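Local atomic coordinates of xyloglucan-specific endo-beta-1,4-glucanase (Uncultured bacterium, PDB entry 4W88), a protein that hydrolyses internal beta-1,4-glucosidic linkages of the xyloglucan backbone, acting as a family 5 endo-glucanase that recognises the xylose-substituted chain. Residues R2-V5 and F6-S10; N116-A119 and L120-L124; S202-P205 and T206-L210; K277-T280 and E281-R285. The protein carries 1 engineered substitution. One frame throughout, in Å; residues are numbered along the deposited sequence.

Contact 1. Residues R2-V5 and F6-S10; sequences RSRV and FDILS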
ATOM      1  N   ARG A   2     -14.317   7.022 -15.431  1.00 34.91           N
ATOM      2  CA  ARG A   2     -13.812   6.573 -14.122  1.00 24.98           C
ATOM      3  C   ARG A   2     -13.931   7.650 -13.032  1.00 25.96           C
ATOM      4  O   ARG A   2     -13.287   7.585 -11.974  1.00 30.88           O
ATOM      5  CB  ARG A   2     -12.383   6.183 -14.296  1.00 28.92           C
ATOM      6  CG  ARG A   2     -12.234   5.029 -15.274  1.00 31.54           C
ATOM      7  CD  ARG A   2     -10.786   4.754 -15.599  1.00 34.02           C
ATOM      8  NE  ARG A   2     -10.712   3.723 -16.636  1.00 34.63           N
ATOM      9  CZ  ARG A   2     -10.795   2.412 -16.415  1.00 26.97           C
ATOM     10  NH1 ARG A   2     -11.012   1.924 -15.218  1.00 30.30           N
ATOM     11  NH2 ARG A   2     -10.738   1.577 -17.432  1.00 34.63           N
ATOM     12  N   SER A   3     -14.808   8.602 -13.237  1.00 32.90           N
ATOM     13  CA  SER A   3     -14.792   9.763 -12.377  1.00 38.29           C
ATOM     14  C   SER A   3     -15.288   9.445 -10.940  1.00 34.07           C
ATOM     15  O   SER A   3     -14.911  10.135 -10.012  1.00 34.92           O
ATOM     16  CB  SER A   3     -15.586  10.874 -13.032  1.00 44.89           C
ATOM     17  OG  SER A   3     -16.882  10.448 -13.146  1.00 43.01           O
ATOM     18  N   ARG A   4     -16.118   8.417 -10.741  1.00 27.58           N
ATOM     19  CA  ARG A   4     -16.439   7.986  -9.373  1.00 32.01           C
ATOM     20  C   ARG A   4     -15.221   7.693  -8.491  1.00 24.29           C
ATOM     21  O   ARG A   4     -15.152   8.100  -7.329  1.00 27.62           O
ATOM     22  CB  ARG A   4     -17.296   6.732  -9.410  1.00 34.86           C
ATOM     23  CG  ARG A   4     -17.755   6.321  -8.058  1.00 35.81           C
ATOM     24  CD  ARG A   4     -19.040   5.500  -8.114  1.00 42.88           C
ATOM     25  NE  ARG A   4     -19.297   4.953  -6.780  1.00 35.82           N
ATOM     26  CZ  ARG A   4     -18.709   3.856  -6.319  1.00 25.45           C
ATOM     27  NH1 ARG A   4     -17.790   3.292  -7.041  1.00 33.11           N
ATOM     28  NH2 ARG A   4     -18.932   3.432  -5.086  1.00 32.29           N
ATOM     29  N   VAL A   5     -14.239   7.021  -9.066  1.00 24.79           N
ATOM     30  CA  VAL A   5     -13.019   6.685  -8.327  1.00 20.58           C
ATOM     31  C   VAL A   5     -12.247   7.984  -8.002  1.00 23.26           C
ATOM     32  O   VAL A   5     -11.835   8.202  -6.879  1.00 22.59           O
ATOM     33  CB  VAL A   5     -12.091   5.747  -9.084  1.00 22.72           C
ATOM     34  CG1 VAL A   5     -10.822   5.505  -8.283  1.00 21.17           C
ATOM     35  CG2 VAL A   5     -12.795   4.437  -9.392  1.00 23.16           C
ATOM     36  N   PHE A   6     -12.123   8.866  -8.972  1.00 21.78           N
ATOM     37  CA  PHE A   6     -11.469  10.177  -8.738  1.00 24.23           C
ATOM     38  C   PHE A   6     -12.192  10.963  -7.645  1.00 23.54           C
ATOM     39  O   PHE A   6     -11.549  11.530  -6.752  1.00 26.02           O
ATOM     40  CB  PHE A   6     -11.377  10.986 -10.027  1.00 25.23           C
ATOM     41  CG  PHE A   6     -10.334  10.495 -11.002  1.00 21.79           C
ATOM     42  CD1 PHE A   6      -8.986  10.616 -10.751  1.00 29.46           C
ATOM     43  CD2 PHE A   6     -10.710   9.949 -12.230  1.00 25.91           C
ATOM     44  CE1 PHE A   6      -8.040  10.186 -11.677  1.00 27.80           C
ATOM     45  CE2 PHE A   6      -9.762   9.492 -13.140  1.00 28.57           C
ATOM     46  CZ  PHE A   6      -8.425   9.647 -12.898  1.00 26.17           C
ATOM     47  N   ASP A   7     -13.522  10.938  -7.646  1.00 25.66           N
ATOM     48  CA  ASP A   7     -14.245  11.653  -6.597  1.00 29.49           C
ATOM     49  C   ASP A   7     -14.009  11.116  -5.238  1.00 27.19           C
ATOM     50  O   ASP A   7     -13.766  11.890  -4.333  1.00 27.33           O
ATOM     51  CB  ASP A   7     -15.747  11.624  -6.849  1.00 29.37           C
ATOM     52  CG  ASP A   7     -16.109  12.453  -8.009  1.00 38.77           C
ATOM     53  OD1 ASP A   7     -15.311  13.280  -8.567  1.00 54.69           O
ATOM     54  OD2 ASP A   7     -17.315  12.370  -8.341  1.00 65.50           O
ATOM     55  N   ILE A   8     -14.027   9.788  -5.104  1.00 27.16           N
ATOM     56  CA  ILE A   8     -13.727   9.178  -3.809  1.00 26.92           C
ATOM     57  C   ILE A   8     -12.334   9.565  -3.333  1.00 23.88           C
ATOM     58  O   ILE A   8     -12.188  10.062  -2.218  1.00 22.69           O
ATOM     59  CB  ILE A   8     -13.897   7.650  -3.853  1.00 21.17           C
ATOM     60  CG1 ILE A   8     -15.386   7.324  -3.971  1.00 24.33           C
ATOM     61  CG2 ILE A   8     -13.340   6.998  -2.632  1.00 23.13           C
ATOM     62  CD1 ILE A   8     -15.689   5.903  -4.392  1.00 22.88           C
ATOM     63  N   LEU A   9     -11.318   9.373  -4.182  1.00 21.67           N
ATOM     64  CA  LEU A   9      -9.945   9.654  -3.773  1.00 21.12           C
ATOM     65  C   LEU A   9      -9.748  11.145  -3.434  1.00 20.38           C
ATOM     66  O   LEU A   9      -8.883  11.450  -2.611  1.00 22.42           O
ATOM     67  CB  LEU A   9      -8.988   9.259  -4.882  1.00 20.30           C
ATOM     68  CG  LEU A   9      -8.917   7.753  -5.176  1.00 21.59           C
ATOM     69  CD1 LEU A   9      -8.134   7.466  -6.456  1.00 22.18           C
ATOM     70  CD2 LEU A   9      -8.304   6.986  -3.989  1.00 25.10           C
ATOM     71  N   SER A  10     -10.478  12.065  -4.072  1.00 21.06           N
ATOM     72  CA  SER A  10     -10.298  13.485  -3.807  1.00 21.31           C
ATOM     73  C   SER A  10     -10.600  13.885  -2.376  1.00 23.03           C
ATOM     74  O   SER A  10     -10.217  14.956  -1.948  1.00 23.32           O
ATOM     75  CB  SER A  10     -11.168  14.336  -4.746  1.00 22.46           C
ATOM     76  OG  SER A  10     -12.560  14.272  -4.428  1.00 26.97           O
TER
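Arg2, at the N-cap position of helix 3-9, meets Phe6 through its carbonyl: CD2 of the ring lies 3.5 Å from Arg2 O, approached obliquely, and the Phe6 N-H makes a weak, long bond to the same oxygen. The guanidinium of Arg2 leaves the helix to bind the carbonyls of Pro213 and Asp215. Ser3 O accepts the N-H of Asp7 at 2.9 Å, while its hydroxyl is engaged by Asp1. Arg4 O takes the N-H of Ile8 at 3.0 Å. The Arg4 side chain, with CG opposite the backbone N (chi1 -175°) and extended as far as NE, runs alongside Ile8, whose CD1 sits over the centre of one guanidinium face, 4.1 Å above its plane; NH1 of that group bonds to the carbonyl of Asp190. Val5 O receives an almost straight bond from Leu9 N (175°), and Val5 CG1 lies beside Leu9 CD1 at 3.8 Å, the two side chains pointing the same way. This short helix precedes the first barrel strand, 15-18. Its polarity is divided: Val5, Ile8 and Leu9 are buried, whereas Arg2 and Arg4 fasten the N terminus to distant loops by hydrogen bonds from charged guanidinium groups to uncharged carbonyl oxygens.

Contact 2. Residues N116-A119 and L120-L124; sequences NEAA and LCEEL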
ATOM      1  N   ASN A 116       3.249 -21.303 -12.861  1.00 29.43           N
ATOM      2  CA  ASN A 116       2.348 -21.641 -11.764  1.00 27.70           C
ATOM      3  C   ASN A 116       1.121 -20.754 -11.721  1.00 22.78           C
ATOM      4  O   ASN A 116       0.546 -20.539 -10.629  1.00 25.00           O
ATOM      5  CB  ASN A 116       3.093 -21.532 -10.454  1.00 28.28           C
ATOM      6  CG  ASN A 116       2.442 -22.253  -9.364  1.00 30.98           C
ATOM      7  OD1 ASN A 116       1.746 -23.296  -9.575  1.00 33.91           O
ATOM      8  ND2 ASN A 116       2.675 -21.751  -8.119  1.00 33.63           N
ATOM      9  N   GLU A 117       0.712 -20.254 -12.884  1.00 26.43           N
ATOM     10  CA  GLU A 117      -0.335 -19.228 -12.913  1.00 23.58           C
ATOM     11  C   GLU A 117      -1.648 -19.698 -12.260  1.00 22.09           C
ATOM     12  O   GLU A 117      -2.259 -18.941 -11.481  1.00 23.03           O
ATOM     13  CB  GLU A 117      -0.568 -18.781 -14.327  1.00 27.45           C
ATOM     14  CG  GLU A 117      -1.733 -17.836 -14.501  1.00 36.92           C
ATOM     15  CD  GLU A 117      -1.850 -17.303 -15.899  1.00 35.79           C
ATOM     16  OE1 GLU A 117      -2.927 -17.215 -16.365  1.00 41.60           O
ATOM     17  OE2 GLU A 117      -0.896 -16.896 -16.526  1.00 38.62           O
ATOM     18  N   ALA A 118      -2.088 -20.912 -12.570  1.00 26.32           N
ATOM     19  CA  ALA A 118      -3.367 -21.348 -12.084  1.00 25.15           C
ATOM     20  C   ALA A 118      -3.396 -21.364 -10.582  1.00 20.84           C
ATOM     21  O   ALA A 118      -4.316 -20.824  -9.988  1.00 22.32           O
ATOM     22  CB  ALA A 118      -3.746 -22.729 -12.667  1.00 27.94           C
ATOM     23  N   ALA A 119      -2.420 -22.009  -9.932  1.00 22.31           N
ATOM     24  CA  ALA A 119      -2.381 -22.083  -8.494  1.00 24.89           C
ATOM     25  C   ALA A 119      -2.334 -20.710  -7.859  1.00 22.40           C
ATOM     26  O   ALA A 119      -2.956 -20.488  -6.807  1.00 21.30           O
ATOM     27  CB  ALA A 119      -1.165 -22.877  -8.012  1.00 31.20           C
ATOM     28  N   LEU A 120      -1.584 -19.798  -8.472  1.00 22.13           N
ATOM     29  CA  LEU A 120      -1.484 -18.403  -7.975  1.00 20.31           C
ATOM     30  C   LEU A 120      -2.792 -17.625  -8.050  1.00 19.54           C
ATOM     31  O   LEU A 120      -3.244 -17.029  -7.036  1.00 18.63           O
ATOM     32  CB  LEU A 120      -0.405 -17.602  -8.723  1.00 20.53           C
ATOM     33  CG  LEU A 120       1.029 -18.106  -8.432  1.00 19.29           C
ATOM     34  CD1 LEU A 120       2.018 -17.583  -9.458  1.00 24.21           C
ATOM     35  CD2 LEU A 120       1.572 -17.810  -7.028  1.00 22.78           C
ATOM     36  N   CYS A 121      -3.428 -17.686  -9.212  1.00 20.02           N
ATOM     37  CA  CYS A 121      -4.681 -17.045  -9.395  1.00 20.01           C
ATOM     38  C   CYS A 121      -5.760 -17.582  -8.443  1.00 17.02           C
ATOM     39  O   CYS A 121      -6.583 -16.794  -7.923  1.00 20.33           O
ATOM     40  CB  CYS A 121      -5.166 -17.179 -10.859  1.00 24.83           C
ATOM     41  SG  CYS A 121      -4.346 -16.029 -11.957  1.00 27.58           S
ATOM     42  N   GLU A 122      -5.781 -18.903  -8.303  1.00 19.33           N
ATOM     43  CA  GLU A 122      -6.795 -19.564  -7.532  1.00 18.22           C
ATOM     44  C   GLU A 122      -6.648 -19.227  -6.037  1.00 17.09           C
ATOM     45  O   GLU A 122      -7.676 -18.958  -5.332  1.00 19.67           O
ATOM     46  CB  GLU A 122      -6.761 -21.082  -7.754  1.00 21.05           C
ATOM     47  CG  GLU A 122      -7.239 -21.415  -9.146  1.00 22.13           C
ATOM     48  CD  GLU A 122      -7.012 -22.840  -9.570  1.00 19.82           C
ATOM     49  OE1 GLU A 122      -6.889 -23.755  -8.741  1.00 23.28           O
ATOM     50  OE2 GLU A 122      -7.108 -23.013 -10.830  1.00 24.91           O
ATOM     51  N   GLU A 123      -5.396 -19.207  -5.578  1.00 18.38           N
ATOM     52  CA  GLU A 123      -5.158 -18.856  -4.164  1.00 16.97           C
ATOM     53  C   GLU A 123      -5.583 -17.375  -3.909  1.00 15.97           C
ATOM     54  O   GLU A 123      -6.264 -17.083  -2.928  1.00 18.67           O
ATOM     55  CB  GLU A 123      -3.736 -19.127  -3.678  1.00 18.23           C
ATOM     56  CG  GLU A 123      -3.573 -18.719  -2.232  1.00 17.88           C
ATOM     57  CD  GLU A 123      -2.427 -19.369  -1.450  1.00 17.91           C
ATOM     58  OE1 GLU A 123      -2.369 -19.163  -0.213  1.00 18.62           O
ATOM     59  OE2 GLU A 123      -1.622 -20.090  -2.071  1.00 19.96           O
ATOM     60  N   LEU A 124      -5.138 -16.470  -4.767  1.00 16.50           N
ATOM     61  CA  LEU A 124      -5.503 -15.048  -4.610  1.00 16.86           C
ATOM     62  C   LEU A 124      -7.020 -14.848  -4.575  1.00 15.04           C
ATOM     63  O   LEU A 124      -7.550 -14.121  -3.733  1.00 16.63           O
ATOM     64  CB  LEU A 124      -4.887 -14.223  -5.733  1.00 16.54           C
ATOM     65  CG  LEU A 124      -5.019 -12.691  -5.649  1.00 16.33           C
ATOM     66  CD1 LEU A 124      -4.313 -12.123  -4.437  1.00 21.28           C
ATOM     67  CD2 LEU A 124      -4.535 -11.974  -6.880  1.00 18.47           C
TER
HETATM   68  O   HOH W   1      -0.772 -20.526  -4.822  1.00 25.03           O
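Four successive i to i+4 backbone bonds join residues 116-119 to 120-123, from Leu120 N to Asn116 O at 3.1 Å through to Glu123 N to Ala119 O at 3.0 Å, so regular alpha-helical geometry is set from the first turn. Asn116 holds the N-cap position, but its side chain makes no capping bond. Instead the amide crosses Leu120 at about a right angle, with ND2 4.0 Å from Leu120 CG. Leu120 turns CG back beside its own backbone N (chi1 -68°), which lays CG and CD1 against Asn116 O, CD1 at 3.5 Å. A glycine in place of Leu120 would probably open a gap beside Leu169 and Met173 of helix 164-182 and leave the Asn116 amide without its apolar neighbour. Next along, Glu117 CG touches Cys121 SG at 4.1 Å, a loose contact. Glu122, extended beyond CG, runs back along the preceding turn, its CG 3.1 Å from Ala118 O. The carbonyl of Ala119 also receives a weak bond from a water, which donates a second bond to Glu123 OE2 at 2.9 Å and so ties carboxylate to backbone. This is the opening turn of helix 117-134, one of the outer helices of a TIM barrel, packed against its neighbour 164-182.

Contact 3. Residues S202-P205 and T206-L210; sequences SDEP and TLKDL
The carboxylate of Asp209 lies beside the carbonyl of Pro205, CG 3.7 Å from Pro205 O, and its OD2 forms a salt bridge with Arg167. The Glu204 carboxylate stands near the Lys208 ammonium, but OE2 and NZ are 4.5 Å apart, beyond a salt bridge; OE2 is hydrogen-bonded to Tyr259 instead. The Pro205 ring sits in the first turn of helix 204-208, where its lack of an N-H costs no helical bond. Asp203, at the N-cap position, offers its carbonyl to two donors: Leu207 N at 3.0 Å, and Thr206 N in a weak bond bent to 120°. Thr206 places OG1 beside its own backbone N, which brings OG1 to 3.9 Å from Asp203 CB, and Asn201 OD1 is its hydrogen-bond partner. Leu207 reaches back across the turn, CD1 3.5 Å from Ser202 O, and its side chain also packs on Tyr259 and Leu260 of helix 246-261. An alanine at Leu207 is likely to leave a gap between this turn and those two residues. Lys208 N to Glu204 O, 2.8 Å, is nearly straight, whereas Asp209 N to Pro205 O is bent to 136° as the helix ends. This is the crossover helix of the beta-alpha-beta unit between barrel strands 193-196 and 218-223. The chemistry implies a short helix held from outside: Asp209 pairs with Arg167 of helix 164-182 and Glu204 with Tyr259 of helix 246-261, while Leu207 adds an apolar contact.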
ATOM      1  N   SER A 202       7.281   1.412 -11.155  1.00 24.69           N
ATOM      2  CA  SER A 202       6.787   2.447 -12.085  1.00 23.91           C
ATOM      3  C   SER A 202       7.732   2.799 -13.246  1.00 28.26           C
ATOM      4  O   SER A 202       7.579   3.865 -13.863  1.00 28.52           O
ATOM      5  CB  SER A 202       6.425   3.727 -11.318  1.00 23.11           C
ATOM      6  OG  SER A 202       7.550   4.275 -10.769  1.00 30.04           O
ATOM      7  N   ASP A 203       8.696   1.935 -13.534  1.00 24.62           N
ATOM      8  CA  ASP A 203       9.576   2.111 -14.708  1.00 22.91           C
ATOM      9  C   ASP A 203       8.715   1.971 -15.970  1.00 27.06           C
ATOM     10  O   ASP A 203       7.677   1.239 -15.999  1.00 24.96           O
ATOM     11  CB  ASP A 203      10.717   1.083 -14.738  1.00 25.34           C
ATOM     12  CG  ASP A 203      11.612   1.107 -13.502  1.00 28.97           C
ATOM     13  OD1 ASP A 203      11.612   2.044 -12.700  1.00 29.25           O
ATOM     14  OD2 ASP A 203      12.399   0.121 -13.349  1.00 37.85           O
ATOM     15  N   GLU A 204       9.199   2.610 -17.037  1.00 28.82           N
ATOM     16  CA  GLU A 204       8.462   2.680 -18.285  1.00 31.52           C
ATOM     17  C   GLU A 204       8.043   1.288 -18.823  1.00 30.01           C
ATOM     18  O   GLU A 204       6.841   1.108 -19.140  1.00 30.10           O
ATOM     19  CB  GLU A 204       9.182   3.532 -19.381  1.00 34.59           C
ATOM     20  CG  GLU A 204       8.373   3.522 -20.667  1.00 43.46           C
ATOM     21  CD  GLU A 204       8.729   4.660 -21.581  1.00 46.94           C
ATOM     22  OE1 GLU A 204       9.841   5.189 -21.461  1.00 76.78           O
ATOM     23  OE2 GLU A 204       7.867   5.013 -22.367  1.00 51.64           O
ATOM     24  N   PRO A 205       8.999   0.312 -18.907  1.00 28.94           N
ATOM     25  CA  PRO A 205       8.599  -0.985 -19.425  1.00 32.66           C
ATOM     26  C   PRO A 205       7.478  -1.650 -18.576  1.00 29.88           C
ATOM     27  O   PRO A 205       6.598  -2.367 -19.107  1.00 30.98           O
ATOM     28  CB  PRO A 205       9.911  -1.803 -19.365  1.00 32.65           C
ATOM     29  CG  PRO A 205      10.995  -0.798 -19.313  1.00 35.09           C
ATOM     30  CD  PRO A 205      10.428   0.326 -18.537  1.00 35.96           C
ATOM     31  N   THR A 206       7.513  -1.425 -17.250  1.00 25.62           N
ATOM     32  CA  THR A 206       6.533  -2.039 -16.362  1.00 26.04           C
ATOM     33  C   THR A 206       5.155  -1.429 -16.595  1.00 25.64           C
ATOM     34  O   THR A 206       4.156  -2.141 -16.616  1.00 25.80           O
ATOM     35  CB  THR A 206       6.943  -1.796 -14.919  1.00 24.59           C
ATOM     36  OG1 THR A 206       8.363  -1.991 -14.772  1.00 25.41           O
ATOM     37  CG2 THR A 206       6.141  -2.636 -13.952  1.00 24.97           C
ATOM     38  N   LEU A 207       5.103  -0.112 -16.791  1.00 23.87           N
ATOM     39  CA  LEU A 207       3.815   0.541 -17.020  1.00 25.63           C
ATOM     40  C   LEU A 207       3.283   0.211 -18.411  1.00 26.82           C
ATOM     41  O   LEU A 207       2.085   0.022 -18.559  1.00 27.69           O
ATOM     42  CB  LEU A 207       3.952   2.044 -16.846  1.00 28.36           C
ATOM     43  CG  LEU A 207       4.224   2.601 -15.448  1.00 29.90           C
ATOM     44  CD1 LEU A 207       4.513   4.107 -15.538  1.00 35.24           C
ATOM     45  CD2 LEU A 207       3.051   2.334 -14.533  1.00 35.16           C
ATOM     46  N   LYS A 208       4.175   0.203 -19.425  1.00 30.37           N
ATOM     47  CA  LYS A 208       3.810  -0.159 -20.801  1.00 32.12           C
ATOM     48  C   LYS A 208       3.120  -1.530 -20.840  1.00 34.09           C
ATOM     49  O   LYS A 208       2.216  -1.733 -21.614  1.00 29.71           O
ATOM     50  CB  LYS A 208       5.043  -0.122 -21.714  1.00 33.34           C
ATOM     51  CG  LYS A 208       4.799  -0.413 -23.163  1.00 47.78           C
ATOM     52  CD  LYS A 208       6.114  -0.307 -23.956  1.00 53.45           C
ATOM     53  CE  LYS A 208       6.670   1.121 -24.002  1.00 68.49           C
ATOM     54  NZ  LYS A 208       7.838   1.304 -24.923  1.00 78.85           N
ATOM     55  N   ASP A 209       3.485  -2.455 -19.974  1.00 28.56           N
ATOM     56  CA  ASP A 209       2.882  -3.793 -20.042  1.00 28.69           C
ATOM     57  C   ASP A 209       1.646  -3.967 -19.191  1.00 27.08           C
ATOM     58  O   ASP A 209       1.097  -5.048 -19.166  1.00 27.48           O
ATOM     59  CB  ASP A 209       3.897  -4.874 -19.624  1.00 28.62           C
ATOM     60  CG  ASP A 209       4.896  -5.189 -20.723  1.00 34.66           C
ATOM     61  OD1 ASP A 209       4.704  -4.734 -21.874  1.00 33.22           O
ATOM     62  OD2 ASP A 209       5.890  -5.876 -20.458  1.00 31.39           O
ATOM     63  N   LEU A 210       1.264  -2.981 -18.409  1.00 24.40           N
ATOM     64  CA  LEU A 210       0.140  -3.136 -17.480  1.00 22.10           C
ATOM     65  C   LEU A 210      -1.174  -3.068 -18.229  1.00 25.29           C
ATOM     66  O   LEU A 210      -1.480  -2.087 -18.879  1.00 26.67           O
ATOM     67  CB  LEU A 210       0.127  -2.032 -16.430  1.00 23.94           C
ATOM     68  CG  LEU A 210      -0.979  -2.108 -15.368  1.00 24.40           C
ATOM     69  CD1 LEU A 210      -0.743  -3.252 -14.383  1.00 25.99           C
ATOM     70  CD2 LEU A 210      -1.046  -0.805 -14.628  1.00 25.90           C
TER

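Contact 4. Residues K277-T280 and E281-R285; sequences KENT and EDIVR
Asn279 and Ile283 cross at about a right angle, the amide oxygen OD1 lying 3.2 Å from Ile283 CD1 and ND2 3.6 Å from Ile283 CG1. Asn279 CG stands between its backbone N and carbonyl carbon (chi1 64°), which carries the amide onto the isoleucine. Asn279 CB also meets Asp282 OD2 at 3.6 Å. The backbone joins the two segments as well: Ile283 N bonds to Asn279 O at 3.0 Å. Val284 N bonds to Thr280 O at 2.9 Å. Val284 CG2 rests against the Thr280 carbonyl. Asn279 occupies the N-cap position of helix 280-295, the helix that follows barrel strand 267-272 in this TIM barrel, although its side chain caps no N-H of the helix. The amide is held at both its polar atoms: Lys277 N donates to OD1 at 2.8 Å from above the carbonyl plane, and ND2 bonds to Ser239 O. Further along, Arg285 NH2 pairs with Asp282 OD1 at 3.0 Å in a salt bridge that meets the carboxylate from above its plane, while Glu281 O lies over one guanidinium face. Asp282 OD1 also accepts Trp241 N, and Arg285 NE donates to Trp241 O. Phe230 touches both Asn279 and Ile283, and Thr280 OG1 bonds to Asn328 ND2.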
ATOM      1  N   LYS A 277      17.255  10.263   9.006  1.00 23.32           N
ATOM      2  CA  LYS A 277      18.747  10.227   9.002  1.00 22.37           C
ATOM      3  C   LYS A 277      19.316  11.489   9.667  1.00 21.80           C
ATOM      4  O   LYS A 277      20.246  12.109   9.154  1.00 26.91           O
ATOM      5  CB  LYS A 277      19.255  10.166   7.552  1.00 23.59           C
ATOM      6  CG  LYS A 277      18.836   8.987   6.686  1.00 23.80           C
ATOM      7  CD  LYS A 277      19.181   9.204   5.228  1.00 27.00           C
ATOM      8  CE  LYS A 277      18.717   7.990   4.423  1.00 25.82           C
ATOM      9  NZ  LYS A 277      19.348   8.045   3.065  1.00 23.69           N
ATOM     10  N   GLU A 278      18.677  11.877  10.799  1.00 23.13           N
ATOM     11  CA  GLU A 278      19.036  13.080  11.585  1.00 22.85           C
ATOM     12  C   GLU A 278      19.054  14.279  10.653  1.00 24.45           C
ATOM     13  O   GLU A 278      19.970  15.119  10.696  1.00 27.00           O
ATOM     14  CB  GLU A 278      20.335  12.934  12.356  1.00 30.51           C
ATOM     15  CG  GLU A 278      20.368  11.647  13.100  1.00 35.93           C
ATOM     16  CD  GLU A 278      20.586  11.721  14.489  1.00 46.76           C
ATOM     17  OE1 GLU A 278      19.535  11.714  15.155  1.00 62.56           O
ATOM     18  OE2 GLU A 278      21.795  11.743  14.856  1.00 56.22           O
ATOM     19  N   ASN A 279      18.017  14.356   9.834  1.00 23.26           N
ATOM     20  CA  ASN A 279      17.989  15.238   8.697  1.00 24.64           C
ATOM     21  C   ASN A 279      16.591  15.813   8.490  1.00 21.64           C
ATOM     22  O   ASN A 279      16.070  15.846   7.355  1.00 23.18           O
ATOM     23  CB  ASN A 279      18.451  14.521   7.424  1.00 21.09           C
ATOM     24  CG  ASN A 279      17.528  13.376   7.008  1.00 20.20           C
ATOM     25  OD1 ASN A 279      16.861  12.758   7.837  1.00 22.22           O
ATOM     26  ND2 ASN A 279      17.485  13.124   5.705  1.00 19.47           N
ATOM     27  N   THR A 280      15.999  16.272   9.586  1.00 25.28           N
ATOM     28  CA  THR A 280      14.643  16.780   9.564  1.00 23.20           C
ATOM     29  C   THR A 280      14.382  17.786   8.463  1.00 24.26           C
ATOM     30  O   THR A 280      13.415  17.681   7.696  1.00 25.12           O
ATOM     31  CB  THR A 280      14.324  17.470  10.872  1.00 26.74           C
ATOM     32  OG1 THR A 280      14.340  16.502  11.911  1.00 22.38           O
ATOM     33  CG2 THR A 280      12.911  18.082  10.807  1.00 28.13           C
ATOM     34  N   GLU A 281      15.233  18.805   8.403  1.00 26.84           N
ATOM     35  CA  GLU A 281      15.022  19.887   7.393  1.00 27.83           C
ATOM     36  C   GLU A 281      15.097  19.366   5.944  1.00 24.35           C
ATOM     37  O   GLU A 281      14.415  19.853   5.032  1.00 24.70           O
ATOM     38  CB  GLU A 281      16.057  21.004   7.580  1.00 36.95           C
ATOM     39  CG  GLU A 281      15.905  21.693   8.916  1.00 42.79           C
ATOM     40  CD  GLU A 281      16.977  21.216   9.894  1.00 81.97           C
ATOM     41  OE1 GLU A 281      17.813  22.149  10.335  1.00 93.80           O
ATOM     42  OE2 GLU A 281      16.960  19.937  10.235  1.00 84.43           O
ATOM     43  N   ASP A 282      15.977  18.382   5.704  1.00 26.71           N
ATOM     44  CA  ASP A 282      16.055  17.792   4.381  1.00 22.85           C
ATOM     45  C   ASP A 282      14.814  16.984   4.009  1.00 22.65           C
ATOM     46  O   ASP A 282      14.315  17.073   2.881  1.00 23.42           O
ATOM     47  CB  ASP A 282      17.302  16.881   4.278  1.00 25.14           C
ATOM     48  CG  ASP A 282      18.556  17.636   4.546  1.00 25.82           C
ATOM     49  OD1 ASP A 282      18.985  18.359   3.630  1.00 27.46           O
ATOM     50  OD2 ASP A 282      19.098  17.557   5.659  1.00 28.14           O
ATOM     51  N   ILE A 283      14.336  16.212   4.960  1.00 22.07           N
ATOM     52  CA  ILE A 283      13.100  15.486   4.704  1.00 20.18           C
ATOM     53  C   ILE A 283      11.918  16.440   4.449  1.00 20.08           C
ATOM     54  O   ILE A 283      11.129  16.188   3.533  1.00 22.42           O
ATOM     55  CB  ILE A 283      12.798  14.438   5.796  1.00 19.74           C
ATOM     56  CG1 ILE A 283      13.871  13.342   5.782  1.00 19.82           C
ATOM     57  CG2 ILE A 283      11.386  13.901   5.639  1.00 23.11           C
ATOM     58  CD1 ILE A 283      13.785  12.345   6.920  1.00 21.46           C
ATOM     59  N   VAL A 284      11.775  17.500   5.269  1.00 21.34           N
ATOM     60  CA  VAL A 284      10.771  18.502   4.964  1.00 22.81           C
ATOM     61  C   VAL A 284      10.857  19.030   3.535  1.00 22.75           C
ATOM     62  O   VAL A 284       9.818  19.176   2.855  1.00 24.42           O
ATOM     63  CB  VAL A 284      10.804  19.629   6.020  1.00 26.76           C
ATOM     64  CG1 VAL A 284       9.875  20.797   5.632  1.00 27.56           C
ATOM     65  CG2 VAL A 284      10.439  19.031   7.414  1.00 26.54           C
ATOM     66  N   ARG A 285      12.062  19.389   3.071  1.00 24.47           N
ATOM     67  CA  ARG A 285      12.225  19.835   1.698  1.00 25.63           C
ATOM     68  C   ARG A 285      11.868  18.763   0.656  1.00 22.38           C
ATOM     69  O   ARG A 285      11.213  19.049  -0.367  1.00 26.83           O
ATOM     70  CB  ARG A 285      13.663  20.328   1.471  1.00 29.29           C
ATOM     71  CG  ARG A 285      13.969  21.643   2.184  1.00 33.78           C
ATOM     72  CD  ARG A 285      15.257  22.286   1.659  1.00 32.61           C
ATOM     73  NE  ARG A 285      16.403  21.587   2.250  1.00 30.26           N
ATOM     74  CZ  ARG A 285      16.933  21.841   3.441  1.00 32.29           C
ATOM     75  NH1 ARG A 285      16.469  22.788   4.206  1.00 36.44           N
ATOM     76  NH2 ARG A 285      17.947  21.121   3.875  1.00 31.00           N
TER

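Overall arrangement
From the N terminus, contact 1 forms the short helix ahead of the first strand of the eight-stranded barrel. Contact 2 opens helix 117-134, between strands 97-101 and 142-145; contact 3 forms the crossover helix between strands 193-196 and 218-223; contact 4 starts the helix between strands 267-272 and 300-305. All four are local and lie in series, so none closes a long loop, and none nests in or crosses another. Contacts 1 and 3 come nearest, about 10 Å between closest atoms, whereas contacts 2 and 4 lie on opposite sides of the chain's centre, about 43 Å between centres. Helix 164-182 packs against contact 2 and also touches contact 3.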